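Alpha-1,2-mannosyltransferase (Ktr4), putative (Neosartorya fumigata, PDB 7BOP) is a putative member of the Ktr family of GT-A-fold glycosyltransferases, modelled with guanosine-5'-diphosphate and a manganese ion bound in one pocket. Local coordinates at residues S64-A69 with F98-I103; Y218-N223 with A331-F336; M255-D260 with P377-H382; I344-C349 with G361-G366. All coordinates share one frame; numbering follows the deposited sequence.

Contact 1: residues S64-A69 with F98-I103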
# COMPACT_ATOMS: atom_id res chain seq x y z
N SER A 64 3.89 24.09 -14.50
CA SER A 64 2.73 23.22 -14.42
C SER A 64 2.06 23.30 -13.07
O SER A 64 2.62 23.81 -12.10
CB SER A 64 3.11 21.75 -14.69
OG SER A 64 3.65 21.13 -13.54
N ALA A 65 0.85 22.75 -13.01
CA ALA A 65 0.08 22.67 -11.78
C ALA A 65 0.48 21.47 -10.89
O ALA A 65 -0.16 21.24 -9.87
CB ALA A 65 -1.40 22.62 -12.12
N ARG A 66 1.53 20.74 -11.25
CA ARG A 66 1.94 19.56 -10.49
C ARG A 66 2.61 19.95 -9.18
O ARG A 66 3.45 20.85 -9.14
CB ARG A 66 2.89 18.68 -11.30
CG ARG A 66 2.22 17.97 -12.45
CD ARG A 66 3.19 17.04 -13.15
NE ARG A 66 4.11 17.76 -14.02
CZ ARG A 66 3.82 18.21 -15.24
NH1 ARG A 66 2.61 18.05 -15.78
NH2 ARG A 66 4.76 18.86 -15.94
N THR A 67 2.23 19.27 -8.10
CA THR A 67 2.94 19.41 -6.84
C THR A 67 4.15 18.46 -6.85
O THR A 67 4.40 17.81 -7.87
CB THR A 67 2.01 19.22 -5.63
OG1 THR A 67 2.69 19.64 -4.44
CG2 THR A 67 1.54 17.75 -5.48
N ASN A 68 4.90 18.40 -5.76
CA ASN A 68 6.12 17.58 -5.70
C ASN A 68 5.79 16.12 -5.33
O ASN A 68 5.94 15.68 -4.18
CB ASN A 68 7.20 18.18 -4.81
CG ASN A 68 6.74 18.45 -3.39
OD1 ASN A 68 5.57 18.71 -3.14
ND2 ASN A 68 7.68 18.40 -2.45
N ALA A 69 5.35 15.39 -6.35
CA ALA A 69 4.89 14.01 -6.19
C ALA A 69 5.33 13.18 -7.39
O ALA A 69 5.62 13.72 -8.46
CB ALA A 69 3.37 13.99 -6.05
N PHE A 98 -2.48 14.36 -16.34
CA PHE A 98 -1.75 15.09 -15.30
C PHE A 98 -0.23 15.04 -15.46
O PHE A 98 0.46 15.96 -15.03
CB PHE A 98 -2.23 14.61 -13.92
CG PHE A 98 -3.67 14.92 -13.67
CD1 PHE A 98 -4.06 16.22 -13.39
CD2 PHE A 98 -4.65 13.93 -13.76
CE1 PHE A 98 -5.38 16.54 -13.17
CE2 PHE A 98 -5.98 14.24 -13.55
CZ PHE A 98 -6.35 15.54 -13.25
N ASN A 99 0.27 13.96 -16.07
CA ASN A 99 1.68 13.84 -16.45
C ASN A 99 2.67 13.98 -15.30
O ASN A 99 3.69 14.69 -15.41
CB ASN A 99 2.00 14.82 -17.58
CG ASN A 99 1.17 14.55 -18.81
OD1 ASN A 99 1.34 13.51 -19.45
ND2 ASN A 99 0.27 15.44 -19.13
N TYR A 100 2.37 13.32 -14.18
CA TYR A 100 3.33 13.20 -13.10
C TYR A 100 4.45 12.23 -13.51
O TYR A 100 4.21 11.30 -14.29
CB TYR A 100 2.63 12.77 -11.80
CG TYR A 100 2.00 13.90 -11.04
CD1 TYR A 100 2.75 14.63 -10.12
CD2 TYR A 100 0.68 14.28 -11.26
CE1 TYR A 100 2.19 15.68 -9.42
CE2 TYR A 100 0.11 15.34 -10.57
CZ TYR A 100 0.87 16.03 -9.65
OH TYR A 100 0.33 17.07 -8.95
N PRO A 101 5.67 12.44 -13.00
CA PRO A 101 6.78 11.57 -13.39
C PRO A 101 6.69 10.16 -12.78
O PRO A 101 6.08 9.98 -11.71
CB PRO A 101 8.00 12.29 -12.83
CG PRO A 101 7.48 13.02 -11.64
CD PRO A 101 6.07 13.42 -11.97
N TRP A 102 7.30 9.20 -13.47
CA TRP A 102 7.49 7.84 -12.97
C TRP A 102 8.93 7.67 -12.49
O TRP A 102 9.88 8.03 -13.21
CB TRP A 102 7.25 6.80 -14.06
CG TRP A 102 5.86 6.63 -14.52
CD1 TRP A 102 5.20 7.40 -15.45
CD2 TRP A 102 4.94 5.60 -14.13
NE1 TRP A 102 3.94 6.91 -15.65
CE2 TRP A 102 3.75 5.81 -14.86
CE3 TRP A 102 5.01 4.53 -13.24
CZ2 TRP A 102 2.63 4.98 -14.71
CZ3 TRP A 102 3.90 3.71 -13.09
CH2 TRP A 102 2.72 3.94 -13.82
N ILE A 103 9.09 7.14 -11.27
CA ILE A 103 10.40 6.79 -10.73
C ILE A 103 10.41 5.30 -10.43
O ILE A 103 9.67 4.81 -9.55
CB ILE A 103 10.76 7.63 -9.49
CG1 ILE A 103 10.55 9.12 -9.76
CG2 ILE A 103 12.21 7.39 -9.08
CD1 ILE A 103 10.80 10.03 -8.58
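One face of the Tyr100 ring is covered by the aliphatic chain of Arg66: Arg66 CG sits 3.7 Å from the ring centroid and 14° off the normal, a CH-pi contact. At the ring edge lie main-chain oxygens, Ala69 O being 3.4 Å from Tyr100 CD1, with Thr67 O also near the plane. The guanidinium of Arg66 is flanked on both faces, by Asn99 O toward the rim of one and by Ser64 OG over the centre of the other. At its edge, Arg66 NH1 donates to Phe98 O over 3.1 Å, while Arg66 NH2 is bonded to Ala58 O. A bend at chi3 (-77°) turns the guanidinium so that NH1 meets Phe98 O, and its plane stands 80° from that of the phenol ring. At the phenol end, Thr67 N donates to Tyr100 OH at 3.0 Å, and the same hydroxyl has a second partner in Asp206. Ala69 CB, 4.0 Å from Tyr100 CE1, adds apolar packing. These groups join the lead-in to the first strand (69-74) of a beta-alpha-beta unit to the turn through Asn99, with positive phi, between its helix 80-98 and the parallel strand 102-106. Because Phe98 ends that helix, its carbonyl oxygen should carry extra negative character, so a cationic donor there is probably favourable, and atoms over both faces of the guanidinium probably restrict its tilting.

Contact 2: residues Y218-N223 with A331-F336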
# COMPACT_ATOMS: atom_id res chain seq x y z
N TYR A 218 -2.46 9.37 3.85
CA TYR A 218 -2.42 8.07 3.19
C TYR A 218 -3.74 7.74 2.55
O TYR A 218 -4.79 8.08 3.08
CB TYR A 218 -2.09 7.01 4.24
CG TYR A 218 -1.80 5.62 3.76
CD1 TYR A 218 -0.51 5.24 3.40
CD2 TYR A 218 -2.80 4.64 3.75
CE1 TYR A 218 -0.23 3.94 3.03
CE2 TYR A 218 -2.53 3.34 3.38
CZ TYR A 218 -1.25 2.98 3.02
OH TYR A 218 -1.00 1.67 2.66
N GLY A 219 -3.66 7.08 1.41
CA GLY A 219 -4.83 6.61 0.69
C GLY A 219 -4.69 5.16 0.30
O GLY A 219 -3.62 4.72 -0.12
N PHE A 220 -5.80 4.42 0.42
CA PHE A 220 -5.86 2.99 0.09
C PHE A 220 -7.09 2.66 -0.75
O PHE A 220 -8.03 3.45 -0.82
CB PHE A 220 -5.87 2.16 1.38
CG PHE A 220 -7.17 2.20 2.13
CD1 PHE A 220 -7.47 3.27 2.97
CD2 PHE A 220 -8.10 1.16 2.01
CE1 PHE A 220 -8.66 3.31 3.67
CE2 PHE A 220 -9.30 1.21 2.71
CZ PHE A 220 -9.59 2.29 3.54
N THR A 221 -7.09 1.49 -1.36
CA THR A 221 -8.28 0.97 -2.06
C THR A 221 -8.85 -0.32 -1.47
O THR A 221 -10.05 -0.52 -1.53
CB THR A 221 -7.99 0.69 -3.55
OG1 THR A 221 -6.80 -0.08 -3.66
CG2 THR A 221 -7.81 2.00 -4.31
N ILE A 222 -7.99 -1.19 -0.92
CA ILE A 222 -8.38 -2.53 -0.45
C ILE A 222 -7.86 -2.74 0.98
O ILE A 222 -6.81 -2.22 1.34
CB ILE A 222 -7.87 -3.61 -1.45
CG1 ILE A 222 -8.60 -3.44 -2.80
CG2 ILE A 222 -8.07 -5.03 -0.93
CD1 ILE A 222 -8.12 -4.35 -3.93
N ASN A 223 -8.64 -3.45 1.80
CA ASN A 223 -8.33 -3.64 3.22
C ASN A 223 -8.56 -5.12 3.53
O ASN A 223 -9.69 -5.60 3.42
CB ASN A 223 -9.24 -2.74 4.07
CG ASN A 223 -8.75 -2.57 5.50
OD1 ASN A 223 -8.58 -3.55 6.25
ND2 ASN A 223 -8.54 -1.32 5.91
N ALA A 331 -8.38 10.65 10.61
CA ALA A 331 -9.12 11.54 9.73
C ALA A 331 -8.34 11.88 8.47
O ALA A 331 -8.95 12.27 7.49
CB ALA A 331 -9.52 12.83 10.44
N LYS A 332 -7.02 11.74 8.50
CA LYS A 332 -6.15 12.01 7.35
C LYS A 332 -5.81 10.76 6.53
O LYS A 332 -4.93 10.82 5.66
CB LYS A 332 -4.86 12.68 7.81
CG LYS A 332 -5.05 13.96 8.60
CD LYS A 332 -5.92 14.95 7.87
CE LYS A 332 -5.73 16.38 8.37
NZ LYS A 332 -6.82 17.24 7.82
N VAL A 333 -6.50 9.65 6.80
CA VAL A 333 -6.38 8.43 5.99
C VAL A 333 -7.66 8.32 5.18
O VAL A 333 -8.76 8.50 5.72
CB VAL A 333 -6.17 7.18 6.88
CG1 VAL A 333 -6.15 5.90 6.04
CG2 VAL A 333 -4.88 7.32 7.67
N HIS A 334 -7.53 8.04 3.89
CA HIS A 334 -8.64 8.14 2.95
C HIS A 334 -8.82 6.86 2.14
O HIS A 334 -7.85 6.30 1.63
CB HIS A 334 -8.42 9.34 2.01
CG HIS A 334 -9.43 9.45 0.91
ND1 HIS A 334 -10.76 9.72 1.13
CD2 HIS A 334 -9.29 9.36 -0.44
CE1 HIS A 334 -11.40 9.77 -0.02
NE2 HIS A 334 -10.52 9.56 -0.99
N TRP A 335 -10.06 6.39 2.05
CA TRP A 335 -10.40 5.30 1.13
C TRP A 335 -10.68 5.88 -0.25
O TRP A 335 -11.68 6.57 -0.45
CB TRP A 335 -11.64 4.56 1.63
CG TRP A 335 -12.09 3.43 0.76
CD1 TRP A 335 -11.30 2.58 0.05
CD2 TRP A 335 -13.43 3.00 0.54
NE1 TRP A 335 -12.07 1.66 -0.62
CE2 TRP A 335 -13.38 1.89 -0.33
CE3 TRP A 335 -14.68 3.45 1.00
CZ2 TRP A 335 -14.53 1.23 -0.76
CZ3 TRP A 335 -15.82 2.80 0.56
CH2 TRP A 335 -15.74 1.70 -0.31
N PHE A 336 -9.81 5.58 -1.21
CA PHE A 336 -9.98 6.01 -2.60
C PHE A 336 -10.96 5.06 -3.28
O PHE A 336 -10.60 4.31 -4.18
CB PHE A 336 -8.64 6.04 -3.35
CG PHE A 336 -7.89 7.32 -3.21
CD1 PHE A 336 -8.32 8.46 -3.88
CD2 PHE A 336 -6.78 7.41 -2.39
CE1 PHE A 336 -7.62 9.66 -3.76
CE2 PHE A 336 -6.10 8.61 -2.25
CZ PHE A 336 -6.52 9.73 -2.94
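Phe220 lies against Trp335 at the apolar centre of a parallel strand pair, 218-220 beside 333-335, in the mixed sheet of this GT-A fold. The Phe220 ring and the five-membered ring of Trp335 have centroids 4.9 Å apart and planes at 23°, nearly parallel but displaced, with little of one ring over the other; Phe220 CE2 comes within 3.6 Å of Trp335 CD1. Over a face of the phenyl ring stands Trp335 CA, 4.0 Å from its centroid. Phe220 reaches this place because CG is set between the backbone N and the carbonyl carbon (chi1 74°), which swings the ring across to the next strand. On the other face of the sheet Gly219, lacking a side chain, admits the edge of Phe336, whose CD2 is 3.7 Å from Gly219 CA, and His334 CD2 covers one face of that ring. Outward from these side chains runs the parallel ladder: His334 N to Tyr218 O (2.9 Å), Phe220 N to His334 O (3.0 Å) and Phe336 N to Phe220 O (2.8 Å). At the polar edge Trp335 NE1 donates to Thr221 O at 3.1 Å; the oxygen is in the indole plane, but the nitrogen approaches from 41° above the plane of the carbonyl.

Contact 3: residues M255-D260 with P377-H382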
# COMPACT_ATOMS: atom_id res chain seq x y z
N MET A 255 -6.84 2.04 17.19
CA MET A 255 -6.64 0.91 18.10
C MET A 255 -7.75 -0.14 17.99
O MET A 255 -7.47 -1.32 18.00
CB MET A 255 -6.52 1.39 19.56
CG MET A 255 -5.97 0.36 20.54
SD MET A 255 -4.27 -0.14 20.20
CE MET A 255 -3.39 1.39 20.60
N GLY A 256 -9.00 0.31 17.87
CA GLY A 256 -10.16 -0.58 17.72
C GLY A 256 -10.05 -1.49 16.51
O GLY A 256 -10.36 -2.67 16.59
N TRP A 257 -9.63 -0.95 15.38
CA TRP A 257 -9.41 -1.74 14.18
C TRP A 257 -8.21 -2.66 14.31
O TRP A 257 -8.28 -3.85 13.96
CB TRP A 257 -9.24 -0.82 12.97
CG TRP A 257 -8.90 -1.51 11.68
CD1 TRP A 257 -9.63 -2.46 11.03
CD2 TRP A 257 -7.77 -1.24 10.86
NE1 TRP A 257 -9.01 -2.82 9.86
CE2 TRP A 257 -7.85 -2.09 9.73
CE3 TRP A 257 -6.68 -0.35 10.97
CZ2 TRP A 257 -6.89 -2.08 8.73
CZ3 TRP A 257 -5.72 -0.35 9.96
CH2 TRP A 257 -5.84 -1.21 8.86
N LEU A 258 -7.10 -2.12 14.81
CA LEU A 258 -5.86 -2.89 14.97
C LEU A 258 -6.02 -4.10 15.91
O LEU A 258 -5.39 -5.12 15.72
CB LEU A 258 -4.72 -2.00 15.48
CG LEU A 258 -4.26 -0.87 14.54
CD1 LEU A 258 -3.21 -0.03 15.23
CD2 LEU A 258 -3.74 -1.43 13.23
N THR A 259 -6.87 -3.97 16.93
CA THR A 259 -7.03 -5.02 17.93
C THR A 259 -8.36 -5.76 17.82
O THR A 259 -8.70 -6.55 18.71
CB THR A 259 -6.86 -4.46 19.36
OG1 THR A 259 -7.84 -3.45 19.60
CG2 THR A 259 -5.46 -3.89 19.55
N ASP A 260 -9.11 -5.55 16.74
CA ASP A 260 -10.42 -6.15 16.60
C ASP A 260 -10.31 -7.67 16.60
O ASP A 260 -9.37 -8.22 16.02
CB ASP A 260 -11.09 -5.71 15.30
CG ASP A 260 -12.53 -6.19 15.19
OD1 ASP A 260 -13.28 -6.10 16.18
OD2 ASP A 260 -12.92 -6.67 14.12
N PRO A 377 -15.39 -4.39 6.64
CA PRO A 377 -16.46 -4.23 7.63
C PRO A 377 -15.95 -3.83 9.02
O PRO A 377 -16.61 -3.03 9.70
CB PRO A 377 -17.13 -5.61 7.64
CG PRO A 377 -16.86 -6.17 6.30
CD PRO A 377 -15.45 -5.72 6.00
N SER A 378 -14.78 -4.32 9.40
CA SER A 378 -14.15 -3.88 10.64
C SER A 378 -13.60 -2.46 10.52
O SER A 378 -13.80 -1.63 11.41
CB SER A 378 -13.03 -4.83 11.04
OG SER A 378 -12.34 -4.34 12.16
N TYR A 379 -12.89 -2.17 9.42
CA TYR A 379 -12.31 -0.83 9.24
C TYR A 379 -13.39 0.27 9.19
O TYR A 379 -13.24 1.33 9.81
CB TYR A 379 -11.43 -0.77 7.99
CG TYR A 379 -10.68 0.54 7.91
CD1 TYR A 379 -9.60 0.78 8.74
CD2 TYR A 379 -11.07 1.54 7.02
CE1 TYR A 379 -8.90 1.97 8.68
CE2 TYR A 379 -10.37 2.75 6.95
CZ TYR A 379 -9.29 2.96 7.79
OH TYR A 379 -8.58 4.14 7.75
N PHE A 380 -14.48 -0.01 8.48
CA PHE A 380 -15.57 0.95 8.34
C PHE A 380 -16.32 1.16 9.66
O PHE A 380 -16.76 2.27 9.93
CB PHE A 380 -16.54 0.51 7.24
CG PHE A 380 -15.96 0.55 5.84
CD1 PHE A 380 -14.77 1.23 5.53
CD2 PHE A 380 -16.65 -0.07 4.80
CE1 PHE A 380 -14.28 1.25 4.24
CE2 PHE A 380 -16.16 -0.04 3.51
CZ PHE A 380 -14.98 0.63 3.22
N LYS A 381 -16.43 0.12 10.48
CA LYS A 381 -17.03 0.25 11.81
C LYS A 381 -16.14 1.05 12.76
O LYS A 381 -16.60 1.99 13.42
CB LYS A 381 -17.32 -1.13 12.41
CG LYS A 381 -17.83 -1.11 13.84
CD LYS A 381 -18.24 -2.50 14.29
CE LYS A 381 -18.56 -2.53 15.78
NZ LYS A 381 -19.04 -3.88 16.16
N HIS A 382 -14.86 0.68 12.83
CA HIS A 382 -13.95 1.24 13.84
C HIS A 382 -13.30 2.56 13.46
O HIS A 382 -12.87 3.30 14.33
CB HIS A 382 -12.88 0.22 14.19
CG HIS A 382 -13.42 -0.97 14.90
ND1 HIS A 382 -13.89 -0.89 16.19
CD2 HIS A 382 -13.63 -2.24 14.50
CE1 HIS A 382 -14.36 -2.07 16.56
NE2 HIS A 382 -14.21 -2.91 15.55
O HOH W 1 -10.32 2.18 15.68
O HOH W 2 -9.87 -5.45 12.21
O HOH W 3 -15.73 -5.30 13.83
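Trp257 and Tyr379 both carry CG opposite their backbone N, with chi1 at 175° and -172°, and these torsions send the indole and the phenol into the space between their two helices. There they form a T-shaped pair: the edge of Tyr379 is directed at the face of Trp257, with the phenol centroid 4.8 Å from that of the six-membered ring and the planes at 76°. Tyr379 CD1 makes the closest approach, 3.5 Å from Trp257 CD2, while Tyr379 CB lies over the five-membered ring. Ser378 OG sits in the indole plane at the edge, beside CD1. The pair thus joins the short helix 255-258 to the C-terminal helix 376-382, which begins directly after Cys375 of the disulfide with Cys277. Phe279 meets both Trp257 and Tyr379, extending the aromatic packing toward the sheet. At the polar side, Asp260 OD2 is 3.1 Å from Ser378 OG, and Asp260 OD1, already bonded to Ser262, receives a weak hydrogen bond from His382 NE2 at 3.4 Å. The imidazole covers the Gly256 backbone, with Gly256 O 3.8 Å above its plane. Two waters bridge the segments: one joins main chain to main chain, accepting from Trp257 N and donating to His382 O (3.1 Å); the other donates to Trp257 O (2.9 Å) and lies 2.7 Å from Ser378 OG, a side-chain hydroxyl.

Contact 4: residues I344-C349 with G361-G366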
# COMPACT_ATOMS: atom_id res chain seq x y z
N ILE A 344 -4.29 -9.25 -8.35
CA ILE A 344 -4.87 -10.60 -8.19
C ILE A 344 -4.81 -11.01 -6.71
O ILE A 344 -3.77 -10.80 -6.10
CB ILE A 344 -4.12 -11.64 -9.08
CG1 ILE A 344 -4.39 -11.37 -10.56
CG2 ILE A 344 -4.54 -13.08 -8.74
CD1 ILE A 344 -3.36 -11.96 -11.51
N PRO A 345 -5.87 -11.53 -6.09
CA PRO A 345 -7.17 -11.83 -6.67
C PRO A 345 -8.28 -10.87 -6.22
O PRO A 345 -9.46 -11.24 -6.28
CB PRO A 345 -7.43 -13.23 -6.11
CG PRO A 345 -6.90 -13.12 -4.70
CD PRO A 345 -5.72 -12.19 -4.78
N TYR A 346 -7.94 -9.65 -5.77
CA TYR A 346 -8.92 -8.76 -5.13
C TYR A 346 -9.16 -7.46 -5.89
O TYR A 346 -8.33 -7.02 -6.71
CB TYR A 346 -8.54 -8.46 -3.68
CG TYR A 346 -8.35 -9.69 -2.83
CD1 TYR A 346 -9.41 -10.58 -2.61
CD2 TYR A 346 -7.11 -9.98 -2.26
CE1 TYR A 346 -9.22 -11.72 -1.83
CE2 TYR A 346 -6.93 -11.10 -1.47
CZ TYR A 346 -7.98 -11.97 -1.27
OH TYR A 346 -7.78 -13.08 -0.50
N TYR A 347 -10.32 -6.86 -5.61
CA TYR A 347 -10.84 -5.73 -6.37
C TYR A 347 -11.40 -4.63 -5.47
O TYR A 347 -11.93 -4.91 -4.41
CB TYR A 347 -11.99 -6.17 -7.28
CG TYR A 347 -11.60 -7.15 -8.34
CD1 TYR A 347 -11.41 -8.50 -8.04
CD2 TYR A 347 -11.39 -6.73 -9.65
CE1 TYR A 347 -11.02 -9.40 -9.01
CE2 TYR A 347 -11.00 -7.63 -10.63
CZ TYR A 347 -10.82 -8.96 -10.31
OH TYR A 347 -10.42 -9.85 -11.27
N ASN A 348 -11.24 -3.40 -5.93
CA ASN A 348 -12.05 -2.28 -5.53
C ASN A 348 -12.71 -1.77 -6.81
O ASN A 348 -12.05 -1.12 -7.64
CB ASN A 348 -11.21 -1.18 -4.89
CG ASN A 348 -12.03 0.03 -4.54
OD1 ASN A 348 -12.76 0.03 -3.56
ND2 ASN A 348 -11.96 1.05 -5.38
N CYS A 349 -13.97 -2.13 -7.02
CA CYS A 349 -14.71 -1.72 -8.23
C CYS A 349 -15.93 -0.90 -7.85
O CYS A 349 -16.96 -1.46 -7.42
CB CYS A 349 -15.09 -2.94 -9.06
SG CYS A 349 -15.94 -2.57 -10.61
N GLY A 361 -18.63 -3.88 -6.66
CA GLY A 361 -18.81 -4.57 -5.40
C GLY A 361 -18.43 -6.05 -5.36
O GLY A 361 -18.73 -6.71 -4.38
N GLN A 362 -17.81 -6.58 -6.41
CA GLN A 362 -17.29 -7.95 -6.37
C GLN A 362 -15.89 -7.86 -5.82
O GLN A 362 -14.99 -7.32 -6.47
CB GLN A 362 -17.28 -8.59 -7.75
CG GLN A 362 -16.78 -10.03 -7.73
CD GLN A 362 -16.75 -10.66 -9.11
OE1 GLN A 362 -17.53 -10.31 -10.00
NE2 GLN A 362 -15.84 -11.62 -9.30
N PHE A 363 -15.71 -8.42 -4.63
CA PHE A 363 -14.47 -8.29 -3.87
C PHE A 363 -13.33 -9.17 -4.42
O PHE A 363 -12.16 -8.75 -4.40
CB PHE A 363 -14.74 -8.61 -2.39
CG PHE A 363 -13.50 -8.78 -1.56
CD1 PHE A 363 -12.62 -7.73 -1.39
CD2 PHE A 363 -13.21 -10.00 -0.97
CE1 PHE A 363 -11.46 -7.89 -0.65
CE2 PHE A 363 -12.06 -10.17 -0.23
CZ PHE A 363 -11.19 -9.12 -0.06
N TYR A 364 -13.67 -10.37 -4.91
CA TYR A 364 -12.67 -11.37 -5.26
C TYR A 364 -13.00 -12.08 -6.56
O TYR A 364 -14.17 -12.15 -6.96
CB TYR A 364 -12.55 -12.41 -4.13
CG TYR A 364 -13.78 -13.30 -4.01
CD1 TYR A 364 -14.89 -12.90 -3.26
CD2 TYR A 364 -13.84 -14.53 -4.66
CE1 TYR A 364 -16.03 -13.70 -3.17
CE2 TYR A 364 -14.97 -15.33 -4.58
CZ TYR A 364 -16.06 -14.92 -3.83
OH TYR A 364 -17.17 -15.73 -3.75
N ALA A 365 -11.97 -12.63 -7.19
CA ALA A 365 -12.12 -13.58 -8.29
C ALA A 365 -11.38 -14.85 -7.87
O ALA A 365 -10.18 -14.80 -7.59
CB ALA A 365 -11.53 -13.02 -9.57
N GLY A 366 -12.08 -15.98 -7.85
CA GLY A 366 -11.50 -17.26 -7.45
C GLY A 366 -12.47 -18.04 -6.58
O GLY A 366 -13.68 -17.84 -6.67
O HOH W 4 -15.16 -4.39 -5.76
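Strand 346-348, an outermost strand of a small antiparallel sheet, is followed by a loop that carries the Cys349-Cys358 disulfide and whose returning limb, 361-366, runs back beside it: the two directions differ by 159°, and Tyr346 and Tyr364 make a single bridge. Three main-chain bonds hold the limbs together, Ala365 N to Pro345 O (3.0 Å), Tyr347 N to Phe363 O (2.9 Å) and Gly361 N to Cys349 O (3.0 Å). Between the last two a water enters, accepting from Cys349 N at 2.8 Å and donating to Gln362 O at 3.0 Å. Phe363 has CG opposite its backbone N (chi1 168°), and its ring comes round to Tyr346, where Tyr346 CD1 lies over the phenyl face, 3.4 Å from Phe363 CZ. The planes are 19° apart but slid, with little overlap. Tyr346 bears Pro345 CG over a face of its own ring, next to the cis peptide bond that precedes the proline. Tyr347 CE1 packs on Ala365 CB at 3.7 Å. The disulfide adds a covalent link within the loop. The polar joining is thus by backbone atoms and one water, while the side chains that meet across it do so through aromatic and other apolar contacts, so the pairing probably depends little on side-chain polarity.

In the fold
From the N terminus, contact 1 comes first, closing the beta-alpha-beta segment that holds helix 80-98 and joining the starts of two neighbouring parallel strands. It ends before the others open and does not touch them, though contact 2 reaches the same mixed sheet, the centres of the two contacts about 21 Å apart. Contacts 2 and 3 cross: 218-223 is followed by 255-260, then 331-336, then 377-382. They also meet in space, Phe220 CZ lying 3.5 Å from Tyr379 CE2, so that the sheet is tied to the C-terminal helix. Contact 4 closes a short loop lying wholly within the span of contact 3, and packs on contact 2 through Asn348, linking the small antiparallel sheet to the large one.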